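Long-range contact in acyl-CoA dehydrogenase (Slackia heliotrinireducens, PDB 4RM7), which belongs to the acyl-CoA dehydrogenase family, with a helical N-terminal domain, a middle domain built around a beta-sheet and a helical C-terminal domain: residues L15-F27 with V76-F90. Numbering follows the deposited sequence.
Sequences LLNHVREYGEKYF and VIEELSRISGACLPF
Arg20 and Glu79 meet in a salt bridge where helices 10-26 and 70-84 pack in the all-helical N-terminal domain of the acyl-CoA dehydrogenase fold. Arg20 NH1 reaches Glu79 OE2 at 3.4 Å, and the hydrogen bond within this bridge is weak. The guanidinium and carboxylate planes are almost perpendicular. The firmer grip on this carboxylate comes from its own helix. Arg82 takes it side-on, NE to OE1 and NH2 to OE2, both bonds nearly straight and on the syn sides. Glu79 bends at chi2 (58°), which brings its carboxylate within reach of Arg82, one turn further on. Glu262 of helix 234-270 is a second partner of Arg82, and a water joins Arg82 NH2 to Glu24 OE2.

Beneath these charges the packing is apolar. The axes of 15-26 and 76-84 run in the same general direction, 28° apart and 9.3 Å at closest approach. Val19 sets CG1 against Leu80 CD2 at 3.5 Å and CG2 against Val76 CG2 at 3.7 Å. Gly23 brings the backbones close, its CA 5.9 Å from that of Leu80. Ile83 lies over this turn, with CD1 near Arg20 CA and CG2 near Gly23 O. Past the helix end, Phe27 receives Leu88 CD1 over one ring face and points CZ at the edge of the Phe90 ring. Tyr22 OH, hydrogen-bonded to Val45 O, also touches Phe90 CZ at 3.4 Å.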
loop_
_atom_site.group_PDB
_atom_site.type_symbol
_atom_site.label_atom_id
_atom_site.label_comp_id
_atom_site.label_asym_id
_atom_site.label_seq_id
_atom_site.Cartn_x
_atom_site.Cartn_y
_atom_site.Cartn_z
ATOM N N LEU A 15 -36.637 5.311 -9.678
ATOM C CA LEU A 15 -36.324 5.822 -8.347
ATOM C C LEU A 15 -35.135 6.778 -8.413
ATOM O O LEU A 15 -35.192 7.912 -7.910
ATOM C CB LEU A 15 -36.031 4.666 -7.387
ATOM C CG LEU A 15 -35.504 5.001 -5.991
ATOM C CD1 LEU A 15 -36.548 5.732 -5.180
ATOM C CD2 LEU A 15 -35.065 3.726 -5.266
ATOM N N LEU A 16 -34.074 6.323 -9.067
ATOM C CA LEU A 16 -32.900 7.149 -9.265
ATOM C C LEU A 16 -33.242 8.440 -9.969
ATOM O O LEU A 16 -32.742 9.502 -9.596
ATOM C CB LEU A 16 -31.856 6.405 -10.074
ATOM C CG LEU A 16 -30.840 5.689 -9.233
ATOM C CD1 LEU A 16 -30.053 4.814 -10.148
ATOM C CD2 LEU A 16 -29.961 6.724 -8.586
ATOM N N ASN A 17 -34.086 8.347 -10.992
ATOM C CA ASN A 17 -34.470 9.534 -11.749
ATOM C C ASN A 17 -35.135 10.543 -10.831
ATOM O O ASN A 17 -34.831 11.740 -10.885
ATOM C CB ASN A 17 -35.409 9.186 -12.899
ATOM C CG ASN A 17 -34.758 8.317 -13.952
ATOM O OD1 ASN A 17 -33.533 8.253 -14.057
ATOM N ND2 ASN A 17 -35.588 7.647 -14.753
ATOM N N HIS A 18 -36.036 10.052 -9.984
ATOM C CA HIS A 18 -36.763 10.907 -9.054
ATOM C C HIS A 18 -35.818 11.553 -8.049
ATOM O O HIS A 18 -35.904 12.751 -7.783
ATOM C CB HIS A 18 -37.843 10.113 -8.325
ATOM C CG HIS A 18 -38.849 9.490 -9.238
ATOM N ND1 HIS A 18 -39.855 8.656 -8.785
ATOM C CD2 HIS A 18 -39.013 9.572 -10.580
ATOM C CE1 HIS A 18 -40.589 8.262 -9.806
ATOM N NE2 HIS A 18 -40.104 8.804 -10.910
ATOM N N VAL A 19 -34.902 10.760 -7.506
ATOM C CA VAL A 19 -33.943 11.272 -6.537
ATOM C C VAL A 19 -32.979 12.274 -7.178
ATOM O O VAL A 19 -32.685 13.306 -6.595
ATOM C CB VAL A 19 -33.173 10.126 -5.887
ATOM C CG1 VAL A 19 -32.042 10.663 -5.020
ATOM C CG2 VAL A 19 -34.134 9.283 -5.056
ATOM N N ARG A 20 -32.524 11.967 -8.389
ATOM C CA ARG A 20 -31.610 12.836 -9.130
ATOM C C ARG A 20 -32.246 14.178 -9.512
ATOM O O ARG A 20 -31.573 15.207 -9.556
ATOM C CB ARG A 20 -31.109 12.112 -10.388
ATOM C CG ARG A 20 -30.251 12.948 -11.318
ATOM C CD ARG A 20 -29.521 12.087 -12.361
ATOM N NE ARG A 20 -30.347 11.005 -12.904
ATOM C CZ ARG A 20 -30.102 9.708 -12.721
ATOM N NH1 ARG A 20 -29.042 9.307 -12.014
ATOM N NH2 ARG A 20 -30.917 8.811 -13.254
ATOM N N GLU A 21 -33.542 14.172 -9.790
ATOM C CA GLU A 21 -34.241 15.407 -10.118
ATOM C C GLU A 21 -34.385 16.259 -8.838
ATOM O O GLU A 21 -34.222 17.471 -8.866
ATOM C CB GLU A 21 -35.592 15.093 -10.777
ATOM C CG GLU A 21 -36.652 16.145 -10.618
ATOM C CD GLU A 21 -37.834 15.931 -11.559
ATOM O OE1 GLU A 21 -37.613 15.401 -12.679
ATOM O OE2 GLU A 21 -38.976 16.299 -11.176
ATOM N N TYR A 22 -34.655 15.618 -7.714
ATOM C CA TYR A 22 -34.684 16.321 -6.445
ATOM C C TYR A 22 -33.327 16.888 -6.046
ATOM O O TYR A 22 -33.231 18.023 -5.613
ATOM C CB TYR A 22 -35.211 15.389 -5.350
ATOM C CG TYR A 22 -34.909 15.808 -3.933
ATOM C CD1 TYR A 22 -35.598 16.834 -3.338
ATOM C CD2 TYR A 22 -33.937 15.173 -3.199
ATOM C CE1 TYR A 22 -35.325 17.223 -2.052
ATOM C CE2 TYR A 22 -33.661 15.553 -1.912
ATOM C CZ TYR A 22 -34.360 16.580 -1.346
ATOM O OH TYR A 22 -34.085 16.957 -0.067
ATOM N N GLY A 23 -32.279 16.090 -6.181
ATOM C CA GLY A 23 -30.960 16.519 -5.772
ATOM C C GLY A 23 -30.416 17.666 -6.578
ATOM O O GLY A 23 -29.854 18.605 -6.054
ATOM N N GLU A 24 -30.601 17.575 -7.879
ATOM C CA GLU A 24 -30.128 18.583 -8.790
ATOM C C GLU A 24 -30.821 19.895 -8.540
ATOM O O GLU A 24 -30.236 20.952 -8.687
ATOM C CB GLU A 24 -30.317 18.128 -10.222
ATOM C CG GLU A 24 -29.136 17.344 -10.736
ATOM C CD GLU A 24 -29.417 16.687 -12.056
ATOM O OE1 GLU A 24 -30.412 17.044 -12.697
ATOM O OE2 GLU A 24 -28.642 15.812 -12.451
ATOM N N LYS A 25 -32.096 19.815 -8.216
ATOM C CA LYS A 25 -32.888 20.988 -7.926
ATOM C C LYS A 25 -32.441 21.755 -6.700
ATOM O O LYS A 25 -32.359 22.967 -6.736
ATOM C CB LYS A 25 -34.338 20.559 -7.754
ATOM C CG LYS A 25 -35.300 21.629 -7.295
ATOM C CD LYS A 25 -36.714 21.181 -7.603
ATOM C CE LYS A 25 -37.746 21.949 -6.807
ATOM N NZ LYS A 25 -37.363 23.373 -6.686
ATOM N N TYR A 26 -32.153 21.060 -5.615
ATOM C CA TYR A 26 -31.793 21.745 -4.385
ATOM C C TYR A 26 -30.311 21.848 -4.100
ATOM O O TYR A 26 -29.852 22.843 -3.584
ATOM C CB TYR A 26 -32.495 21.107 -3.196
ATOM C CG TYR A 26 -33.981 21.312 -3.204
ATOM C CD1 TYR A 26 -34.535 22.534 -2.879
ATOM C CD2 TYR A 26 -34.831 20.286 -3.540
ATOM C CE1 TYR A 26 -35.897 22.722 -2.888
ATOM C CE2 TYR A 26 -36.190 20.468 -3.556
ATOM C CZ TYR A 26 -36.716 21.686 -3.228
ATOM O OH TYR A 26 -38.069 21.853 -3.251
ATOM N N PHE A 27 -29.565 20.802 -4.408
ATOM C CA PHE A 27 -28.176 20.751 -4.009
ATOM C C PHE A 27 -27.232 21.382 -5.003
ATOM O O PHE A 27 -26.437 20.716 -5.635
ATOM C CB PHE A 27 -27.777 19.328 -3.676
ATOM C CG PHE A 27 -28.591 18.734 -2.577
ATOM C CD1 PHE A 27 -28.527 19.246 -1.311
ATOM C CD2 PHE A 27 -29.431 17.679 -2.819
ATOM C CE1 PHE A 27 -29.280 18.710 -0.294
ATOM C CE2 PHE A 27 -30.188 17.139 -1.811
ATOM C CZ PHE A 27 -30.114 17.655 -0.545
ATOM N N VAL A 76 -30.805 5.733 -2.916
ATOM C CA VAL A 76 -31.205 7.097 -2.561
ATOM C C VAL A 76 -30.019 7.807 -1.917
ATOM O O VAL A 76 -29.607 8.876 -2.373
ATOM C CB VAL A 76 -32.438 7.126 -1.624
ATOM C CG1 VAL A 76 -32.609 8.478 -0.988
ATOM C CG2 VAL A 76 -33.702 6.780 -2.383
ATOM N N ILE A 77 -29.423 7.183 -0.907
ATOM C CA ILE A 77 -28.295 7.794 -0.199
ATOM C C ILE A 77 -27.054 7.977 -1.061
ATOM O O ILE A 77 -26.418 9.030 -1.008
ATOM C CB ILE A 77 -27.934 6.981 1.029
ATOM C CG1 ILE A 77 -29.106 7.013 2.004
ATOM C CG2 ILE A 77 -26.650 7.526 1.693
ATOM C CD1 ILE A 77 -29.134 5.847 2.923
ATOM N N GLU A 78 -26.717 6.982 -1.878
ATOM C CA GLU A 78 -25.554 7.119 -2.759
ATOM C C GLU A 78 -25.756 8.277 -3.751
ATOM O O GLU A 78 -24.844 9.060 -3.987
ATOM C CB GLU A 78 -25.269 5.814 -3.512
ATOM C CG GLU A 78 -24.327 5.969 -4.697
ATOM C CD GLU A 78 -24.246 4.728 -5.605
ATOM O OE1 GLU A 78 -25.236 3.977 -5.700
ATOM O OE2 GLU A 78 -23.186 4.505 -6.241
ATOM N N GLU A 79 -26.960 8.411 -4.300
ATOM C CA GLU A 79 -27.196 9.449 -5.291
ATOM C C GLU A 79 -27.199 10.861 -4.703
ATOM O O GLU A 79 -26.678 11.788 -5.324
ATOM C CB GLU A 79 -28.512 9.197 -6.034
ATOM C CG GLU A 79 -28.822 10.199 -7.173
ATOM C CD GLU A 79 -27.750 10.285 -8.297
ATOM O OE1 GLU A 79 -26.690 9.609 -8.252
ATOM O OE2 GLU A 79 -27.982 11.052 -9.252
ATOM N N LEU A 80 -27.770 11.033 -3.512
ATOM C CA LEU A 80 -27.820 12.358 -2.907
ATOM C C LEU A 80 -26.415 12.779 -2.480
ATOM O O LEU A 80 -26.051 13.946 -2.589
ATOM C CB LEU A 80 -28.783 12.379 -1.713
ATOM C CG LEU A 80 -30.234 12.205 -2.159
ATOM C CD1 LEU A 80 -31.151 12.199 -0.988
ATOM C CD2 LEU A 80 -30.627 13.298 -3.154
ATOM N N SER A 81 -25.629 11.818 -2.009
ATOM C CA SER A 81 -24.252 12.079 -1.602
ATOM C C SER A 81 -23.404 12.397 -2.810
ATOM O O SER A 81 -22.445 13.166 -2.713
ATOM C CB SER A 81 -23.650 10.881 -0.863
ATOM O OG SER A 81 -24.459 10.502 0.233
ATOM N N ARG A 82 -23.762 11.802 -3.948
ATOM C CA ARG A 82 -23.025 12.029 -5.185
ATOM C C ARG A 82 -23.271 13.436 -5.707
ATOM O O ARG A 82 -22.332 14.162 -6.011
ATOM C CB ARG A 82 -23.418 11.018 -6.259
ATOM C CG ARG A 82 -22.633 11.164 -7.566
ATOM C CD ARG A 82 -23.257 10.316 -8.677
ATOM N NE ARG A 82 -24.522 10.868 -9.121
ATOM C CZ ARG A 82 -24.613 11.958 -9.880
ATOM N NH1 ARG A 82 -23.509 12.593 -10.268
ATOM N NH2 ARG A 82 -25.800 12.422 -10.239
ATOM N N ILE A 83 -24.545 13.801 -5.820
ATOM C CA ILE A 83 -24.922 15.119 -6.301
ATOM C C ILE A 83 -24.427 16.207 -5.355
ATOM O O ILE A 83 -23.920 17.223 -5.802
ATOM C CB ILE A 83 -26.453 15.241 -6.471
ATOM C CG1 ILE A 83 -26.951 14.320 -7.583
ATOM C CG2 ILE A 83 -26.861 16.683 -6.765
ATOM C CD1 ILE A 83 -28.430 14.057 -7.492
ATOM N N SER A 84 -24.545 15.991 -4.050
ATOM C CA SER A 84 -24.188 17.044 -3.098
ATOM C C SER A 84 -22.698 17.136 -2.813
ATOM O O SER A 84 -22.206 18.201 -2.489
ATOM C CB SER A 84 -24.913 16.841 -1.776
ATOM O OG SER A 84 -24.359 15.748 -1.104
ATOM N N GLY A 85 -21.985 16.017 -2.904
ATOM C CA GLY A 85 -20.588 15.979 -2.504
ATOM C C GLY A 85 -20.475 16.203 -1.005
ATOM O O GLY A 85 -19.484 16.729 -0.494
ATOM N N ALA A 86 -21.511 15.808 -0.279
ATOM C CA ALA A 86 -21.563 16.152 1.127
ATOM C C ALA A 86 -22.162 15.034 1.945
ATOM O O ALA A 86 -22.793 14.121 1.410
ATOM C CB ALA A 86 -22.356 17.451 1.329
ATOM N N CYS A 87 -21.936 15.112 3.250
ATOM C CA CYS A 87 -22.586 14.239 4.206
ATOM C C CYS A 87 -23.939 14.818 4.565
ATOM O O CYS A 87 -24.010 15.883 5.157
ATOM C CB CYS A 87 -21.727 14.082 5.457
ATOM S SG CYS A 87 -22.322 12.775 6.538
ATOM N N LEU A 88 -25.011 14.123 4.203
ATOM C CA LEU A 88 -26.363 14.638 4.389
ATOM C C LEU A 88 -27.045 13.963 5.586
ATOM O O LEU A 88 -26.659 12.867 5.982
ATOM C CB LEU A 88 -27.164 14.430 3.096
ATOM C CG LEU A 88 -26.557 15.088 1.855
ATOM C CD1 LEU A 88 -27.379 14.725 0.633
ATOM C CD2 LEU A 88 -26.451 16.608 2.004
ATOM N N PRO A 89 -28.059 14.619 6.178
ATOM C CA PRO A 89 -28.717 14.102 7.391
ATOM C C PRO A 89 -29.627 12.906 7.142
ATOM O O PRO A 89 -30.038 12.238 8.095
ATOM C CB PRO A 89 -29.569 15.287 7.882
ATOM C CG PRO A 89 -29.243 16.436 7.022
ATOM C CD PRO A 89 -28.643 15.898 5.746
ATOM N N PHE A 90 -29.951 12.654 5.879
ATOM C CA PHE A 90 -30.994 11.700 5.536
ATOM C C PHE A 90 -30.735 10.313 6.071
ATOM O O PHE A 90 -31.632 9.726 6.677
ATOM C CB PHE A 90 -31.186 11.650 4.022
ATOM C CG PHE A 90 -31.560 12.967 3.445
ATOM C CD1 PHE A 90 -32.656 13.661 3.938
ATOM C CD2 PHE A 90 -30.783 13.558 2.460
ATOM C CE1 PHE A 90 -33.004 14.911 3.428
ATOM C CE2 PHE A 90 -31.121 14.802 1.943
ATOM C CZ PHE A 90 -32.231 15.484 2.434
HETATM O O HOH W 1 -26.103 15.117 -11.211
HETATM O O HOH W 2 -23.627 20.471 -5.772
#